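Local coordinates for protein putative mannose-1-phosphate guanylyl transferase (Thermus thermophilus, PDB 2CU2) that probably transfers a guanylyl group from GTP to mannose 1-phosphate, making GDP-mannose, at residues A[130-140]-A[243-253]; A[291-299]-A[306-314]. All coordinates share one frame; numbering follows the deposited sequence.

Contact 1 (A[130-140]-A[243-253])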
loop_
_atom_site.group_PDB
_atom_site.type_symbol
_atom_site.label_atom_id
_atom_site.label_comp_id
_atom_site.label_asym_id
_atom_site.label_seq_id
_atom_site.Cartn_x
_atom_site.Cartn_y
_atom_site.Cartn_z
ATOM N N GLU A 130 -11.945 37.018 33.312
ATOM C CA GLU A 130 -12.234 38.343 33.847
ATOM C C GLU A 130 -11.089 39.318 33.550
ATOM O O GLU A 130 -10.190 39.046 32.765
ATOM C CB GLU A 130 -12.441 38.210 35.357
ATOM C CG GLU A 130 -13.630 37.305 35.701
ATOM C CD GLU A 130 -13.859 37.320 37.194
ATOM O OE1 GLU A 130 -12.907 37.117 37.934
ATOM O OE2 GLU A 130 -14.999 37.529 37.608
ATOM N N GLU A 131 -11.162 40.505 34.179
ATOM C CA GLU A 131 -10.127 41.504 33.931
ATOM C C GLU A 131 -8.737 40.996 34.328
ATOM O O GLU A 131 -8.448 40.747 35.491
ATOM C CB GLU A 131 -10.470 42.770 34.717
ATOM C CG GLU A 131 -9.591 43.957 34.312
ATOM C CD GLU A 131 -10.325 45.251 34.585
ATOM O OE1 GLU A 131 -11.433 45.199 35.099
ATOM O OE2 GLU A 131 -9.776 46.309 34.279
ATOM N N GLY A 132 -7.855 40.891 33.316
ATOM C CA GLY A 132 -6.448 40.637 33.609
ATOM C C GLY A 132 -6.079 39.194 33.255
ATOM O O GLY A 132 -4.961 38.881 32.865
ATOM N N PHE A 133 -7.063 38.296 33.362
ATOM C CA PHE A 133 -6.765 36.873 33.229
ATOM C C PHE A 133 -6.763 36.412 31.767
ATOM O O PHE A 133 -7.642 36.749 30.984
ATOM C CB PHE A 133 -7.800 36.085 34.037
ATOM C CG PHE A 133 -7.611 36.343 35.506
ATOM C CD1 PHE A 133 -8.409 37.285 36.144
ATOM C CD2 PHE A 133 -6.605 35.692 36.202
ATOM C CE1 PHE A 133 -8.190 37.582 37.482
ATOM C CE2 PHE A 133 -6.393 35.994 37.544
ATOM C CZ PHE A 133 -7.182 36.940 38.189
ATOM N N VAL A 134 -5.722 35.609 31.486
ATOM C CA VAL A 134 -5.759 34.778 30.294
ATOM C C VAL A 134 -6.121 33.341 30.669
ATOM O O VAL A 134 -5.623 32.781 31.636
ATOM C CB VAL A 134 -4.380 34.815 29.629
ATOM C CG1 VAL A 134 -3.394 33.964 30.427
ATOM C CG2 VAL A 134 -4.472 34.272 28.214
ATOM N N VAL A 135 -7.058 32.710 29.965
ATOM C CA VAL A 135 -7.507 31.366 30.322
ATOM C C VAL A 135 -7.057 30.300 29.323
ATOM O O VAL A 135 -7.139 30.499 28.111
ATOM C CB VAL A 135 -9.062 31.309 30.431
ATOM C CG1 VAL A 135 -9.503 29.982 31.066
ATOM C CG2 VAL A 135 -9.576 32.492 31.248
ATOM N N ALA A 136 -6.593 29.164 29.840
ATOM C CA ALA A 136 -6.141 28.063 29.001
ATOM C C ALA A 136 -6.954 26.801 29.264
ATOM O O ALA A 136 -7.620 26.675 30.302
ATOM C CB ALA A 136 -4.653 27.790 29.240
ATOM N N LEU A 137 -6.905 25.877 28.306
ATOM C CA LEU A 137 -7.626 24.606 28.394
ATOM C C LEU A 137 -6.637 23.507 28.726
ATOM O O LEU A 137 -5.612 23.364 28.058
ATOM C CB LEU A 137 -8.312 24.271 27.061
ATOM C CG LEU A 137 -8.881 22.845 26.889
ATOM C CD1 LEU A 137 -10.105 22.641 27.776
ATOM C CD2 LEU A 137 -9.258 22.626 25.424
ATOM N N GLY A 138 -6.953 22.737 29.760
ATOM C CA GLY A 138 -6.092 21.646 30.171
ATOM C C GLY A 138 -6.805 20.309 30.049
ATOM O O GLY A 138 -8.033 20.242 30.070
ATOM N N LEU A 139 -6.030 19.238 29.910
ATOM C CA LEU A 139 -6.585 17.901 29.792
ATOM C C LEU A 139 -5.718 16.925 30.572
ATOM O O LEU A 139 -4.494 16.969 30.482
ATOM C CB LEU A 139 -6.651 17.502 28.318
ATOM C CG LEU A 139 -7.589 18.456 27.571
ATOM C CD1 LEU A 139 -7.102 18.692 26.178
ATOM C CD2 LEU A 139 -9.010 17.896 27.593
ATOM N N ARG A 140 -6.364 16.064 31.351
ATOM C CA ARG A 140 -5.663 15.061 32.139
ATOM C C ARG A 140 -4.920 14.152 31.158
ATOM O O ARG A 140 -5.525 13.571 30.263
ATOM C CB ARG A 140 -6.661 14.234 32.958
ATOM C CG ARG A 140 -7.333 14.975 34.104
ATOM C CD ARG A 140 -6.334 15.350 35.195
ATOM N NE ARG A 140 -6.987 16.044 36.303
ATOM C CZ ARG A 140 -6.341 16.636 37.303
ATOM N NH1 ARG A 140 -5.014 16.624 37.348
ATOM N NH2 ARG A 140 -7.026 17.252 38.257
ATOM N N ARG A 243 -1.060 36.298 35.140
ATOM C CA ARG A 243 -2.417 35.997 35.592
ATOM C C ARG A 243 -3.127 34.994 34.672
ATOM O O ARG A 243 -3.797 35.356 33.714
ATOM C CB ARG A 243 -3.205 37.307 35.640
ATOM C CG ARG A 243 -2.818 38.175 36.837
ATOM C CD ARG A 243 -3.570 39.512 36.846
ATOM N NE ARG A 243 -4.675 39.474 37.808
ATOM C CZ ARG A 243 -5.577 40.472 37.750
ATOM N NH1 ARG A 243 -5.451 41.431 36.850
ATOM N NH2 ARG A 243 -6.603 40.485 38.606
ATOM N N VAL A 244 -2.928 33.684 34.955
ATOM C CA VAL A 244 -3.471 32.633 34.107
ATOM C C VAL A 244 -4.438 31.720 34.868
ATOM O O VAL A 244 -4.205 31.313 35.998
ATOM C CB VAL A 244 -2.300 31.807 33.576
ATOM C CG1 VAL A 244 -2.819 30.692 32.670
ATOM C CG2 VAL A 244 -1.354 32.694 32.788
ATOM N N ARG A 245 -5.580 31.438 34.214
ATOM C CA ARG A 245 -6.513 30.457 34.760
ATOM C C ARG A 245 -6.657 29.262 33.813
ATOM O O ARG A 245 -6.471 29.362 32.609
ATOM C CB ARG A 245 -7.871 31.136 34.947
ATOM C CG ARG A 245 -7.914 32.051 36.171
ATOM C CD ARG A 245 -9.151 32.957 36.165
ATOM N NE ARG A 245 -9.261 33.690 37.430
ATOM C CZ ARG A 245 -10.232 34.621 37.523
ATOM N NH1 ARG A 245 -11.044 34.841 36.503
ATOM N NH2 ARG A 245 -10.374 35.316 38.656
ATOM N N VAL A 246 -6.958 28.089 34.398
ATOM C CA VAL A 246 -7.079 26.894 33.569
ATOM C C VAL A 246 -8.380 26.137 33.848
ATOM O O VAL A 246 -8.728 25.845 34.985
ATOM C CB VAL A 246 -5.877 25.993 33.854
ATOM C CG1 VAL A 246 -5.922 24.760 32.954
ATOM C CG2 VAL A 246 -4.589 26.755 33.600
ATOM N N VAL A 247 -9.057 25.799 32.758
ATOM C CA VAL A 247 -10.237 24.942 32.771
ATOM C C VAL A 247 -9.915 23.535 32.262
ATOM O O VAL A 247 -9.321 23.341 31.211
ATOM C CB VAL A 247 -11.308 25.588 31.890
ATOM C CG1 VAL A 247 -12.558 24.710 31.865
ATOM C CG2 VAL A 247 -11.674 26.953 32.442
ATOM N N LEU A 248 -10.298 22.533 33.076
ATOM C CA LEU A 248 -10.033 21.155 32.686
ATOM C C LEU A 248 -11.159 20.580 31.824
ATOM O O LEU A 248 -12.308 20.472 32.231
ATOM C CB LEU A 248 -9.886 20.319 33.960
ATOM C CG LEU A 248 -8.570 20.579 34.694
ATOM C CD1 LEU A 248 -8.298 19.541 35.783
ATOM C CD2 LEU A 248 -7.356 20.557 33.767
ATOM N N GLY A 249 -10.799 20.240 30.572
ATOM C CA GLY A 249 -11.760 19.573 29.701
ATOM C C GLY A 249 -11.725 18.059 29.919
ATOM O O GLY A 249 -10.676 17.448 30.076
ATOM N N ARG A 250 -12.926 17.452 29.973
ATOM C CA ARG A 250 -12.988 16.022 30.265
ATOM C C ARG A 250 -13.459 15.207 29.059
ATOM O O ARG A 250 -13.759 14.024 29.150
ATOM C CB ARG A 250 -13.950 15.820 31.432
ATOM C CG ARG A 250 -13.630 16.725 32.619
ATOM C CD ARG A 250 -14.070 16.097 33.945
ATOM N NE ARG A 250 -13.704 16.961 35.069
ATOM C CZ ARG A 250 -12.426 16.920 35.488
ATOM N NH1 ARG A 250 -11.553 16.134 34.881
ATOM N NH2 ARG A 250 -12.040 17.687 36.512
ATOM N N PHE A 251 -13.511 15.868 27.889
ATOM C CA PHE A 251 -13.756 15.131 26.660
ATOM C C PHE A 251 -12.479 14.513 26.090
ATOM O O PHE A 251 -11.371 14.954 26.367
ATOM C CB PHE A 251 -14.356 16.107 25.650
ATOM C CG PHE A 251 -13.540 17.365 25.614
ATOM C CD1 PHE A 251 -12.344 17.390 24.905
ATOM C CD2 PHE A 251 -13.969 18.487 26.304
ATOM C CE1 PHE A 251 -11.576 18.545 24.893
ATOM C CE2 PHE A 251 -13.193 19.643 26.284
ATOM C CZ PHE A 251 -11.997 19.677 25.579
ATOM N N PRO A 252 -12.665 13.437 25.303
ATOM C CA PRO A 252 -11.556 12.827 24.591
ATOM C C PRO A 252 -10.879 13.841 23.665
ATOM O O PRO A 252 -11.523 14.628 22.983
ATOM C CB PRO A 252 -12.108 11.653 23.781
ATOM C CG PRO A 252 -13.444 11.305 24.430
ATOM C CD PRO A 252 -13.901 12.719 25.030
ATOM N N TRP A 253 -9.534 13.826 23.695
ATOM C CA TRP A 253 -8.818 14.843 22.934
ATOM C C TRP A 253 -7.440 14.360 22.466
ATOM O O TRP A 253 -6.666 13.762 23.201
ATOM C CB TRP A 253 -8.665 16.081 23.822
ATOM C CG TRP A 253 -7.801 17.083 23.161
ATOM C CD1 TRP A 253 -8.215 18.119 22.294
ATOM C CD2 TRP A 253 -6.369 17.227 23.319
ATOM N NE1 TRP A 253 -7.183 18.909 21.895
ATOM C CE2 TRP A 253 -5.972 18.344 22.544
ATOM C CE3 TRP A 253 -5.409 16.516 24.035
ATOM C CZ2 TRP A 253 -4.640 18.725 22.507
ATOM C CZ3 TRP A 253 -4.077 16.897 24.000
ATOM C CH2 TRP A 253 -3.691 18.005 23.227
HETATM O O HOH W 1 -9.818 16.406 37.703
HETATM O O HOH W 2 -9.348 15.698 31.366
#
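Arg245 lies flat on the Phe133 ring where strands 134-139 and 244-249 pair in parallel, within the mixed sheet of the GT-A nucleotidyltransferase fold. Arg245, Arg243 and Leu139 bury the most surface here. Six backbone hydrogen bonds zip the strands, from Val134 N to Arg243 O through Gly249 N to Gly138 O. Two arginines sandwich the Phe133 ring at the start of the ladder. Arg245 CZ is 3.5 Å from the Phe133 ring centroid, with the planes only 5° apart. Its chain runs extended from CG to NE, which carries the guanidinium over the ring. In a salt bridge, Arg245 NH1 and NH2 both donate to Glu130 OE1, at 3.3 and 3.2 Å, and NH1 also bonds Ala128 O. Arg243 covers the opposite face off-centre, with the guanidinium plane turned 56° from the ring plane. A bend at chi3 (102°) turns its guanidinium back over Phe133. Val135, Leu137 and Val247 pack on helix 115-128. At the far end, Leu139 splits its two methyls. Leu139 CD2 packs against Phe251 CE1 at 3.8 Å. Leu139 CD1 sits over one face of the Trp253 indole in a CH-pi contact, 3.6 Å from the centroid of the five-membered ring.

Contact 2 (A[291-299]-A[306-314])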
loop_
_atom_site.group_PDB
_atom_site.type_symbol
_atom_site.label_atom_id
_atom_site.label_comp_id
_atom_site.label_asym_id
_atom_site.label_seq_id
_atom_site.Cartn_x
_atom_site.Cartn_y
_atom_site.Cartn_z
ATOM N N VAL A 291 -5.019 1.311 9.524
ATOM C CA VAL A 291 -5.162 1.301 8.077
ATOM C C VAL A 291 -5.978 2.463 7.526
ATOM O O VAL A 291 -7.083 2.740 7.997
ATOM C CB VAL A 291 -5.854 0.000 7.609
ATOM C CG1 VAL A 291 -6.053 0.025 6.105
ATOM C CG2 VAL A 291 -5.041 -1.213 8.040
ATOM N N TYR A 292 -5.428 3.145 6.531
ATOM C CA TYR A 292 -6.146 4.223 5.880
ATOM C C TYR A 292 -6.223 3.859 4.403
ATOM O O TYR A 292 -5.203 3.684 3.747
ATOM C CB TYR A 292 -5.432 5.569 6.020
ATOM C CG TYR A 292 -6.299 6.715 5.538
ATOM C CD1 TYR A 292 -7.017 7.498 6.446
ATOM C CD2 TYR A 292 -6.471 6.963 4.170
ATOM C CE1 TYR A 292 -7.886 8.492 6.009
ATOM C CE2 TYR A 292 -7.349 7.964 3.719
ATOM C CZ TYR A 292 -8.050 8.723 4.649
ATOM O OH TYR A 292 -8.908 9.715 4.231
ATOM N N ALA A 293 -7.439 3.734 3.891
ATOM C CA ALA A 293 -7.685 3.471 2.482
ATOM C C ALA A 293 -8.691 4.466 1.905
ATOM O O ALA A 293 -9.890 4.400 2.143
ATOM C CB ALA A 293 -8.224 2.048 2.353
ATOM N N ASP A 294 -8.151 5.449 1.164
ATOM C CA ASP A 294 -9.027 6.423 0.523
ATOM C C ASP A 294 -10.005 5.756 -0.450
ATOM O O ASP A 294 -11.146 6.172 -0.622
ATOM C CB ASP A 294 -8.153 7.434 -0.221
ATOM C CG ASP A 294 -7.789 6.880 -1.592
ATOM O OD1 ASP A 294 -7.508 5.684 -1.672
ATOM O OD2 ASP A 294 -7.792 7.641 -2.557
ATOM N N ARG A 295 -9.508 4.705 -1.130
ATOM C CA ARG A 295 -10.308 4.001 -2.121
ATOM C C ARG A 295 -9.782 2.587 -2.358
ATOM O O ARG A 295 -8.843 2.124 -1.723
ATOM C CB ARG A 295 -10.265 4.796 -3.424
ATOM C CG ARG A 295 -11.551 4.646 -4.234
ATOM C CD ARG A 295 -11.294 4.710 -5.743
ATOM N NE ARG A 295 -12.363 5.455 -6.413
ATOM C CZ ARG A 295 -13.375 4.745 -6.943
ATOM N NH1 ARG A 295 -13.381 3.427 -6.854
ATOM N NH2 ARG A 295 -14.377 5.381 -7.560
ATOM N N GLY A 296 -10.454 1.881 -3.287
ATOM C CA GLY A 296 -10.045 0.514 -3.586
ATOM C C GLY A 296 -9.997 -0.350 -2.324
ATOM O O GLY A 296 -10.856 -0.275 -1.455
ATOM N N VAL A 297 -8.990 -1.246 -2.266
ATOM C CA VAL A 297 -8.907 -2.184 -1.154
ATOM C C VAL A 297 -7.485 -2.256 -0.581
ATOM O O VAL A 297 -6.496 -2.047 -1.271
ATOM C CB VAL A 297 -9.323 -3.562 -1.671
ATOM C CG1 VAL A 297 -9.060 -4.620 -0.604
ATOM C CG2 VAL A 297 -10.798 -3.563 -2.025
ATOM N N VAL A 298 -7.415 -2.526 0.735
ATOM C CA VAL A 298 -6.113 -2.704 1.362
ATOM C C VAL A 298 -6.029 -4.041 2.097
ATOM O O VAL A 298 -6.796 -4.331 3.006
ATOM C CB VAL A 298 -5.884 -1.555 2.343
ATOM C CG1 VAL A 298 -4.653 -1.845 3.200
ATOM C CG2 VAL A 298 -5.669 -0.260 1.584
ATOM N N ALA A 299 -5.221 -4.997 1.660
ATOM C CA ALA A 299 -5.237 -6.308 2.280
ATOM C C ALA A 299 -3.962 -6.517 3.075
ATOM O O ALA A 299 -2.855 -6.288 2.581
ATOM C CB ALA A 299 -5.384 -7.399 1.221
ATOM N N LEU A 306 1.300 -2.361 12.429
ATOM C CA LEU A 306 1.710 -1.545 11.294
ATOM C C LEU A 306 0.710 -0.466 10.900
ATOM O O LEU A 306 -0.488 -0.555 11.183
ATOM C CB LEU A 306 1.958 -2.415 10.058
ATOM C CG LEU A 306 3.111 -3.422 9.989
ATOM C CD1 LEU A 306 3.125 -4.056 8.592
ATOM C CD2 LEU A 306 4.443 -2.723 10.246
ATOM N N VAL A 307 1.234 0.566 10.252
ATOM C CA VAL A 307 0.414 1.625 9.710
ATOM C C VAL A 307 0.536 1.396 8.210
ATOM O O VAL A 307 1.639 1.332 7.675
ATOM C CB VAL A 307 0.963 3.047 10.011
ATOM C CG1 VAL A 307 0.282 4.064 9.077
ATOM C CG2 VAL A 307 0.710 3.423 11.467
ATOM N N VAL A 308 -0.593 1.228 7.537
ATOM C CA VAL A 308 -0.598 1.058 6.091
ATOM C C VAL A 308 -1.573 2.136 5.640
ATOM O O VAL A 308 -2.763 2.060 5.949
ATOM C CB VAL A 308 -1.134 -0.321 5.671
ATOM C CG1 VAL A 308 -0.988 -0.494 4.152
ATOM C CG2 VAL A 308 -0.384 -1.420 6.407
ATOM N N ALA A 309 -1.069 3.150 4.937
ATOM C CA ALA A 309 -1.908 4.256 4.491
ATOM C C ALA A 309 -1.825 4.463 2.991
ATOM O O ALA A 309 -0.750 4.723 2.447
ATOM C CB ALA A 309 -1.511 5.545 5.219
ATOM N N LYS A 310 -2.975 4.357 2.333
ATOM C CA LYS A 310 -3.043 4.494 0.884
ATOM C C LYS A 310 -3.945 5.660 0.475
ATOM O O LYS A 310 -5.117 5.724 0.820
ATOM C CB LYS A 310 -3.587 3.187 0.307
ATOM C CG LYS A 310 -3.813 3.269 -1.205
ATOM C CD LYS A 310 -5.221 2.825 -1.606
ATOM C CE LYS A 310 -5.501 3.036 -3.097
ATOM N NZ LYS A 310 -5.688 4.460 -3.367
ATOM N N VAL A 311 -3.382 6.594 -0.279
ATOM C CA VAL A 311 -4.139 7.729 -0.794
ATOM C C VAL A 311 -3.687 7.912 -2.238
ATOM O O VAL A 311 -2.513 8.176 -2.503
ATOM C CB VAL A 311 -3.869 9.024 0.002
ATOM C CG1 VAL A 311 -4.692 10.180 -0.600
ATOM C CG2 VAL A 311 -4.233 8.822 1.472
ATOM N N GLY A 312 -4.616 7.754 -3.175
ATOM C CA GLY A 312 -4.256 7.882 -4.576
ATOM C C GLY A 312 -3.245 6.806 -4.936
ATOM O O GLY A 312 -3.437 5.627 -4.619
ATOM N N ASP A 313 -2.160 7.204 -5.589
ATOM C CA ASP A 313 -1.130 6.254 -5.983
ATOM C C ASP A 313 0.075 6.279 -5.050
ATOM O O ASP A 313 1.204 5.997 -5.461
ATOM C CB ASP A 313 -0.687 6.527 -7.421
ATOM C CG ASP A 313 -1.803 6.289 -8.421
ATOM O OD1 ASP A 313 -2.336 5.159 -8.468
ATOM O OD2 ASP A 313 -2.151 7.232 -9.157
ATOM N N GLU A 314 -0.167 6.619 -3.789
ATOM C CA GLU A 314 0.907 6.652 -2.810
ATOM C C GLU A 314 0.543 5.765 -1.630
ATOM O O GLU A 314 -0.582 5.811 -1.129
ATOM C CB GLU A 314 1.165 8.084 -2.343
ATOM C CG GLU A 314 1.584 9.009 -3.472
ATOM C CD GLU A 314 2.217 10.299 -2.984
ATOM O OE1 GLU A 314 1.552 11.054 -2.252
ATOM O OE2 GLU A 314 3.385 10.559 -3.335
#
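Lys310 and Asp294 form a salt bridge where parallel strands 291-293 and 306-311 end, in the family's beta-helix-like region. Lys310 NZ lies 2.8 Å from Asp294 OD1, on its syn side but 26° out of the carboxylate plane. Bends at chi2 and chi4 lead the lysine forward to the turn, where NZ also bonds Gly312 O. A third partner of NZ is Asp313 of the second subunit. The other carboxylate oxygen, Asp294 OD2, takes a weak bond from Gly312 N at 3.2 Å. Asp294 thus spans the strand end and the type II' turn from Val311 to Glu314. The strands themselves pair closely. Lys310 N reaches Tyr292 O at 2.7 Å, and Asp294 N meets Lys310 O almost straight, at 178°. Tyr292 CB touches Ala309 CB at 4.0 Å, while its OH bonds Pro30 O. Val298 CG1 slides past Val308 CG1 at 4.0 Å. The loose side is the Arg295 loop. Arg295 is exposed, and its guanidinium runs off from strand 306-311. Its backbone O approaches Lys310 CD. Strand 290-293 lies between strands 274-276 and 306-311. Strand 314-319 follows antiparallel, and Val297 to Ala299 pair with a strand of the second subunit.

The chain passes through the two contacts in series. Strand 134-139 comes first, after helix 115-128. The chain then runs through 102 residues, including the 150-157 and 160-167 strands and several helices, before 243-253 closes contact 1. This long loop ties the middle of the nucleotidyltransferase region to its later part. Contact 2 opens afterwards and closes a short loop of six residues between 291-299 and 306-314. It belongs to the beta-helix-like region. The two loops neither nest nor cross. The centres of contacts 1 and 2 are 38 Å apart, on opposite sides of the chain's centre. Nearest atoms of contacts 1 and 2 lie about 17 Å apart. Contact 2 reaches the second subunit; contact 1 touches none.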